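Long-range contacts in TRAP solute Binding Protein (Uncultured marine bacterium, PDB 5I7I), which binds aromatic acids such as 3-hydroxybenzoate and probably delivers them to a TRAP-type membrane transporter for uptake: residues V85-T90 with F240-A245; E24-F29 with K60-P65; T225-S230 with H293-G298. One frame throughout, in Å; residues are numbered along the deposited sequence.

Contact 1 (V85-T90 with F240-A245); sequences VDIVWT and FLMNKA
Strands 87-90 and 240-243 run antiparallel, their axes 4.8 Å apart at closest and 155° between directions. Val88 and Leu241 form the hydrogen-bonded pair: Val88 N gives to Leu241 O at 3.0 Å, and Leu241 N returns a bond to Val88 O. One step outward, Asn243 N reaches Asp86 O at 2.8 Å; Asn243, the N-cap residue of helix 244-249, uses OD1 for Lys246 N and ND2 for Val80 O. Ile87, Met242, Trp89 and Phe240 share one face. Ile87 sits between two partners there: its CG2 branch, anti to the backbone N, meets Phe240 CE1 at 3.7 Å, while CD1 meets Met242 CE at 3.5 Å because the methionine chain bends back at its third torsion (chi3 -85°). An alanine here would take away both branches and is likely to open a gap between the Phe240 ring and Met242 CE, giving the methyl more room to move. Farther along, Trp89 CB lies 4.2 Å from Phe240 CD1, and the indole goes on to touch the bound 3-hydroxybenzoate. Phe43 and Trp47 meet the Phe240 ring edge-to-face. This is an antiparallel pair within a mixed five-stranded sheet of a periplasmic-binding-protein-like lobe, both strands bringing residues to the ligand pocket, Trp89 and Val91 from one and Phe238 from the other.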
# COMPACT_ATOMS: atom_id res chain seq x y z
N VAL A 85 -9.30 17.87 6.71
CA VAL A 85 -7.85 18.02 6.73
C VAL A 85 -7.45 18.33 5.29
O VAL A 85 -8.26 18.23 4.37
CB VAL A 85 -7.14 16.75 7.23
CG1 VAL A 85 -7.68 16.37 8.61
CG2 VAL A 85 -7.28 15.58 6.25
N ASP A 86 -6.19 18.68 5.10
CA ASP A 86 -5.71 19.12 3.80
C ASP A 86 -4.96 18.06 3.03
O ASP A 86 -4.98 18.08 1.80
CB ASP A 86 -4.81 20.33 4.00
CG ASP A 86 -5.55 21.48 4.63
OD1 ASP A 86 -6.59 21.86 4.08
OD2 ASP A 86 -5.12 21.94 5.69
N ILE A 87 -4.26 17.16 3.70
CA ILE A 87 -3.44 16.13 3.06
C ILE A 87 -3.56 14.86 3.88
O ILE A 87 -3.58 14.90 5.11
CB ILE A 87 -1.94 16.53 2.97
CG1 ILE A 87 -1.77 17.91 2.34
CG2 ILE A 87 -1.14 15.47 2.19
CD1 ILE A 87 -0.34 18.41 2.41
N VAL A 88 -3.64 13.71 3.20
CA VAL A 88 -3.58 12.42 3.87
C VAL A 88 -2.66 11.48 3.12
O VAL A 88 -2.43 11.60 1.92
CB VAL A 88 -4.95 11.75 4.08
CG1 VAL A 88 -5.85 12.68 4.88
CG2 VAL A 88 -5.56 11.36 2.76
N TRP A 89 -2.13 10.51 3.88
CA TRP A 89 -1.52 9.30 3.33
C TRP A 89 -2.32 8.13 3.87
O TRP A 89 -2.55 8.03 5.08
CB TRP A 89 -0.05 9.20 3.75
CG TRP A 89 0.67 7.99 3.17
CD1 TRP A 89 1.39 7.96 2.03
CD2 TRP A 89 0.75 6.68 3.74
NE1 TRP A 89 1.90 6.70 1.82
CE2 TRP A 89 1.53 5.90 2.86
CE3 TRP A 89 0.24 6.09 4.89
CZ2 TRP A 89 1.82 4.57 3.11
CZ3 TRP A 89 0.51 4.76 5.13
CH2 TRP A 89 1.29 4.01 4.25
N THR A 90 -2.77 7.25 2.97
CA THR A 90 -3.57 6.14 3.44
C THR A 90 -3.46 4.96 2.47
O THR A 90 -2.76 5.02 1.47
CB THR A 90 -5.02 6.60 3.63
OG1 THR A 90 -5.72 5.56 4.31
CG2 THR A 90 -5.69 6.93 2.31
N PHE A 240 -1.62 9.33 -1.61
CA PHE A 240 -1.09 10.55 -1.01
C PHE A 240 -1.85 11.67 -1.71
O PHE A 240 -1.63 11.93 -2.90
CB PHE A 240 0.42 10.62 -1.23
CG PHE A 240 1.13 11.75 -0.49
CD1 PHE A 240 0.83 12.09 0.82
CD2 PHE A 240 2.17 12.43 -1.14
CE1 PHE A 240 1.55 13.11 1.45
CE2 PHE A 240 2.86 13.42 -0.52
CZ PHE A 240 2.55 13.77 0.76
N LEU A 241 -2.81 12.26 -1.00
CA LEU A 241 -3.83 13.11 -1.59
C LEU A 241 -3.96 14.42 -0.85
O LEU A 241 -3.76 14.50 0.36
CB LEU A 241 -5.21 12.43 -1.47
CG LEU A 241 -5.34 11.03 -2.07
CD1 LEU A 241 -6.75 10.54 -1.80
CD2 LEU A 241 -5.04 11.04 -3.54
N MET A 242 -4.31 15.47 -1.60
CA MET A 242 -4.58 16.78 -1.05
C MET A 242 -6.02 17.16 -1.36
O MET A 242 -6.59 16.77 -2.39
CB MET A 242 -3.63 17.80 -1.69
CG MET A 242 -3.75 19.22 -1.16
SD MET A 242 -2.46 20.28 -1.78
CE MET A 242 -1.13 19.98 -0.65
N ASN A 243 -6.61 17.95 -0.47
CA ASN A 243 -7.94 18.46 -0.72
C ASN A 243 -7.93 19.35 -1.96
O ASN A 243 -7.07 20.22 -2.11
CB ASN A 243 -8.41 19.25 0.50
CG ASN A 243 -9.75 19.94 0.27
OD1 ASN A 243 -9.81 21.13 0.00
ND2 ASN A 243 -10.82 19.17 0.36
N LYS A 244 -8.89 19.12 -2.85
CA LYS A 244 -8.90 19.82 -4.13
C LYS A 244 -9.09 21.32 -3.94
O LYS A 244 -8.36 22.12 -4.52
CB LYS A 244 -9.99 19.23 -5.02
CG LYS A 244 -9.91 19.61 -6.49
CD LYS A 244 -10.78 18.67 -7.32
CE LYS A 244 -10.40 18.69 -8.78
NZ LYS A 244 -11.27 17.76 -9.55
N ALA A 245 -10.10 21.72 -3.15
CA ALA A 245 -10.37 23.14 -2.98
C ALA A 245 -9.16 23.86 -2.38
O ALA A 245 -8.84 24.99 -2.77
CB ALA A 245 -11.60 23.34 -2.10

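Contact 2 (E24-F29 with K60-P65); sequences EVVLKF and KVEIYP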
# COMPACT_ATOMS: atom_id res chain seq x y z
N GLU A 24 1.74 32.99 4.05
CA GLU A 24 1.88 31.71 4.74
C GLU A 24 0.60 30.89 4.65
O GLU A 24 -0.50 31.40 4.81
CB GLU A 24 2.25 31.92 6.21
CG GLU A 24 2.43 30.61 6.99
CD GLU A 24 2.47 30.82 8.50
OE1 GLU A 24 3.51 31.29 9.00
OE2 GLU A 24 1.45 30.52 9.17
N VAL A 25 0.77 29.61 4.39
CA VAL A 25 -0.34 28.66 4.33
C VAL A 25 0.01 27.47 5.19
O VAL A 25 1.08 26.87 5.05
CB VAL A 25 -0.64 28.23 2.88
CG1 VAL A 25 0.58 27.64 2.23
CG2 VAL A 25 -1.80 27.22 2.85
N VAL A 26 -0.90 27.11 6.08
CA VAL A 26 -0.78 25.93 6.91
C VAL A 26 -1.62 24.82 6.29
O VAL A 26 -2.80 25.02 5.99
CB VAL A 26 -1.25 26.23 8.35
CG1 VAL A 26 -1.21 24.95 9.19
CG2 VAL A 26 -0.37 27.31 8.96
N LEU A 27 -1.01 23.66 6.11
CA LEU A 27 -1.73 22.49 5.62
C LEU A 27 -1.70 21.39 6.67
O LEU A 27 -0.63 20.99 7.13
CB LEU A 27 -1.09 21.95 4.34
CG LEU A 27 -0.98 22.98 3.22
CD1 LEU A 27 -0.20 22.40 2.04
CD2 LEU A 27 -2.36 23.43 2.79
N LYS A 28 -2.88 20.90 7.02
CA LYS A 28 -3.02 19.84 8.02
C LYS A 28 -2.90 18.49 7.34
O LYS A 28 -3.73 18.13 6.50
CB LYS A 28 -4.39 19.93 8.69
CG LYS A 28 -4.65 21.23 9.43
CD LYS A 28 -6.10 21.34 9.87
CE LYS A 28 -6.42 22.73 10.36
NZ LYS A 28 -7.90 22.92 10.53
N PHE A 29 -1.86 17.73 7.71
CA PHE A 29 -1.67 16.38 7.22
C PHE A 29 -2.13 15.39 8.28
O PHE A 29 -1.76 15.50 9.45
CB PHE A 29 -0.20 16.12 6.91
CG PHE A 29 0.11 14.67 6.66
CD1 PHE A 29 -0.07 14.10 5.40
CD2 PHE A 29 0.52 13.85 7.69
CE1 PHE A 29 0.18 12.76 5.20
CE2 PHE A 29 0.77 12.51 7.48
CZ PHE A 29 0.60 11.98 6.24
N LYS A 60 3.52 25.45 5.09
CA LYS A 60 3.86 24.75 6.32
C LYS A 60 2.90 23.58 6.50
O LYS A 60 1.70 23.78 6.75
CB LYS A 60 3.71 25.69 7.52
CG LYS A 60 4.68 26.83 7.56
CD LYS A 60 4.49 27.64 8.86
CE LYS A 60 5.63 28.60 9.14
NZ LYS A 60 5.76 29.66 8.11
N VAL A 61 3.43 22.37 6.45
CA VAL A 61 2.64 21.18 6.72
C VAL A 61 2.76 20.84 8.20
O VAL A 61 3.88 20.77 8.74
CB VAL A 61 3.13 20.01 5.85
CG1 VAL A 61 2.30 18.76 6.11
CG2 VAL A 61 3.09 20.41 4.39
N GLU A 62 1.62 20.68 8.87
CA GLU A 62 1.55 20.17 10.24
C GLU A 62 1.19 18.69 10.16
O GLU A 62 0.14 18.33 9.62
CB GLU A 62 0.47 20.89 11.07
CG GLU A 62 0.64 22.37 11.30
CD GLU A 62 -0.58 23.02 12.00
OE1 GLU A 62 -1.70 22.41 12.12
OE2 GLU A 62 -0.39 24.18 12.41
N ILE A 63 2.03 17.85 10.73
CA ILE A 63 1.90 16.40 10.57
C ILE A 63 1.22 15.81 11.80
O ILE A 63 1.77 15.89 12.90
CB ILE A 63 3.27 15.75 10.34
CG1 ILE A 63 3.86 16.23 9.02
CG2 ILE A 63 3.17 14.23 10.38
CD1 ILE A 63 5.27 15.77 8.75
N TYR A 64 0.06 15.19 11.60
CA TYR A 64 -0.69 14.52 12.67
C TYR A 64 -0.75 13.02 12.40
O TYR A 64 -1.60 12.56 11.62
CB TYR A 64 -2.10 15.11 12.78
CG TYR A 64 -2.09 16.58 13.11
CD1 TYR A 64 -2.06 17.01 14.43
CD2 TYR A 64 -2.09 17.54 12.11
CE1 TYR A 64 -2.03 18.34 14.74
CE2 TYR A 64 -2.06 18.89 12.41
CZ TYR A 64 -2.03 19.29 13.73
OH TYR A 64 -2.02 20.62 14.07
N PRO A 65 0.15 12.24 12.98
CA PRO A 65 0.16 10.79 12.79
C PRO A 65 -0.85 10.14 13.74
O PRO A 65 -1.51 10.81 14.53
CB PRO A 65 1.59 10.43 13.19
CG PRO A 65 1.88 11.37 14.29
CD PRO A 65 1.22 12.67 13.89
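A beta-alpha-beta unit, strand 25-31, helix 38-54 and strand 59-64, brings these two segments together as parallel neighbours at the edge of the five-stranded sheet. Lys60 N donates to Val25 O at 2.8 Å, and the ladder then alternates from strand to strand: Leu27 N to Lys60 O, Glu62 N to Leu27 O, Phe29 N to Glu62 O and finally Tyr64 N to Phe29 O. On the face carrying Leu27, Val61, Phe29 and Ile63, the benzyl group of Phe29 does most of the packing. Its CB rests 3.7 Å from Val61 CG1, and its ring passes obliquely by Ile63, with CD2 3.8 Å from CG2 of that residue. The connecting helix closes over this side, as the crossover helix of such a unit commonly does: Phe29 touches Asn40 and Val44, and Val61 touches Ser48. Polar groups gather on the other face. Glu62 lays its carboxylate against Val26, OE2 lying 3.4 Å from CG1, and Tyr64 OH donates to Glu62 OE1 at 2.7 Å from above the carboxylate plane, which probably limits the rotation of that group. Phe29 O meanwhile lies at the edge of the tyrosine ring, in its plane. At the start of the modelled chain the Glu24 and Lys60 side chains cross at about a right angle. Here Lys60 turns at its last torsion (chi4 64°), bringing NZ to Glu24 OE1 in a salt bridge of 2.9 Å, again from above the carboxylate plane; Gly57 O accepts a second bond from the ammonium group.

Contact 3 (T225-S230 with H293-G298); sequences TTVSGS and HSLSGG
Ser228 grips Leu295 O twice. The two bonds finish a parallel pairing of strand 223-227 with 291-295, the outermost strand of the six-stranded mixed sheet in this solute-binding protein. The backbone N of Ser228 donates to Leu295 O at 2.9 Å, lying in the carbonyl plane, and its hydroxyl OG donates to the same oxygen at 2.7 Å, tilted somewhat out of that plane. The hydroxyl gets there because OG stands between the backbone N and the carbonyl carbon (chi1 66°), which turns it toward the neighbouring strand and to the same acceptor as its own N-H. With two donors on one acceptor, the carbonyl is pinned just where both strands end. Two further rungs precede them: Leu295 N to Thr226 O, and Thr226 N to His293 O at 2.8 Å. Thr225 CA also brings its hydrogen close to His293 O, a weaker contact beside that last rung.

Beyond the backbone, the face bearing Thr225, His293, Val227 and Leu295 is the more apolar one. Thr225 and Leu295 cross at about a right angle, CG2 of the threonine meeting CG of the leucine at 3.7 Å. Val227 adds CG1 against Leu295 CD1 at a looser 4.2 Å. Helix 297-320, which follows directly, covers this side, with Leu300 on Val227 and Met303 on Leu295. Thr225 and His293 lie side by side and point the same way; OG1 of the threonine turns to Ile156 O for its hydrogen bond. On the other face Thr226 and Ser294 pair more lightly, the threonine methyl CG2 standing 3.8 Å from Ser294 OG.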
# COMPACT_ATOMS: atom_id res chain seq x y z
N THR A 225 7.60 -15.88 5.02
CA THR A 225 7.71 -16.48 3.69
C THR A 225 7.56 -15.41 2.63
O THR A 225 6.67 -14.56 2.70
CB THR A 225 6.70 -17.61 3.50
OG1 THR A 225 7.19 -18.76 4.18
CG2 THR A 225 6.50 -17.98 2.03
N THR A 226 8.44 -15.46 1.65
CA THR A 226 8.36 -14.62 0.48
C THR A 226 8.30 -15.53 -0.75
O THR A 226 8.21 -16.75 -0.63
CB THR A 226 9.52 -13.63 0.44
OG1 THR A 226 9.24 -12.66 -0.57
CG2 THR A 226 10.85 -14.32 0.13
N VAL A 227 8.35 -14.93 -1.93
CA VAL A 227 8.37 -15.72 -3.15
C VAL A 227 9.60 -15.34 -3.97
O VAL A 227 10.02 -14.17 -3.98
CB VAL A 227 7.09 -15.61 -4.00
CG1 VAL A 227 5.88 -16.09 -3.22
CG2 VAL A 227 6.89 -14.19 -4.46
N SER A 228 10.18 -16.34 -4.60
CA SER A 228 11.28 -16.13 -5.52
C SER A 228 10.74 -15.65 -6.86
O SER A 228 9.54 -15.66 -7.12
CB SER A 228 12.07 -17.42 -5.70
OG SER A 228 11.29 -18.40 -6.35
N GLY A 229 11.66 -15.23 -7.73
CA GLY A 229 11.26 -14.76 -9.03
C GLY A 229 10.99 -13.27 -9.05
O GLY A 229 11.27 -12.53 -8.11
N SER A 230 10.43 -12.84 -10.17
CA SER A 230 10.37 -11.42 -10.49
C SER A 230 9.01 -10.79 -10.26
O SER A 230 8.85 -9.60 -10.55
CB SER A 230 10.80 -11.20 -11.94
OG SER A 230 9.93 -11.90 -12.78
N HIS A 293 11.76 -17.87 4.32
CA HIS A 293 11.67 -18.96 3.36
C HIS A 293 11.12 -18.38 2.06
O HIS A 293 10.17 -17.60 2.08
CB HIS A 293 10.71 -20.02 3.90
CG HIS A 293 10.58 -21.23 3.02
ND1 HIS A 293 11.65 -22.04 2.70
CD2 HIS A 293 9.50 -21.77 2.40
CE1 HIS A 293 11.23 -23.03 1.92
NE2 HIS A 293 9.93 -22.88 1.72
N SER A 294 11.69 -18.79 0.94
CA SER A 294 11.33 -18.23 -0.36
C SER A 294 10.75 -19.33 -1.24
O SER A 294 11.46 -20.28 -1.60
CB SER A 294 12.56 -17.59 -1.00
OG SER A 294 12.18 -16.95 -2.20
N LEU A 295 9.47 -19.22 -1.57
CA LEU A 295 8.82 -20.24 -2.38
C LEU A 295 9.34 -20.24 -3.81
O LEU A 295 9.57 -19.19 -4.42
CB LEU A 295 7.32 -19.99 -2.42
CG LEU A 295 6.62 -19.91 -1.07
CD1 LEU A 295 5.13 -19.76 -1.28
CD2 LEU A 295 6.91 -21.14 -0.24
N SER A 296 9.53 -21.44 -4.33
CA SER A 296 9.93 -21.63 -5.72
C SER A 296 9.27 -22.91 -6.22
O SER A 296 8.50 -23.56 -5.51
CB SER A 296 11.45 -21.72 -5.83
OG SER A 296 11.92 -22.95 -5.30
N GLY A 297 9.57 -23.26 -7.47
CA GLY A 297 9.18 -24.56 -8.00
C GLY A 297 7.70 -24.85 -7.87
O GLY A 297 6.85 -24.00 -8.12
N GLY A 298 7.38 -26.07 -7.46
CA GLY A 298 6.02 -26.52 -7.36
C GLY A 298 5.15 -25.69 -6.44
O GLY A 298 4.04 -25.27 -6.79

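In the fold
Contacts 1 and 2 are parts of one sheet, their centres 11 Å apart, because strands 25-31 and 87-91 are neighbours in it. Asp86 OD2 takes a probable hydrogen bond from Lys28 N at 2.8 Å, Ile87 N probably gives another to Lys28 O, and the Phe29 ring packs against the backbone of Trp89. Contact 3 belongs to the other sheet, across the chain's centre, about 37 Å from contact 1 and 42 Å from contact 2 between centres. The ligand is touched by Trp89 of contact 1, whereas the side chains of Phe29 and Thr226 stay about 11 and 14 Å from it. Strands 223-227 and 237-243, consecutive in the chain, lead from contact 3's sheet to contact 1's.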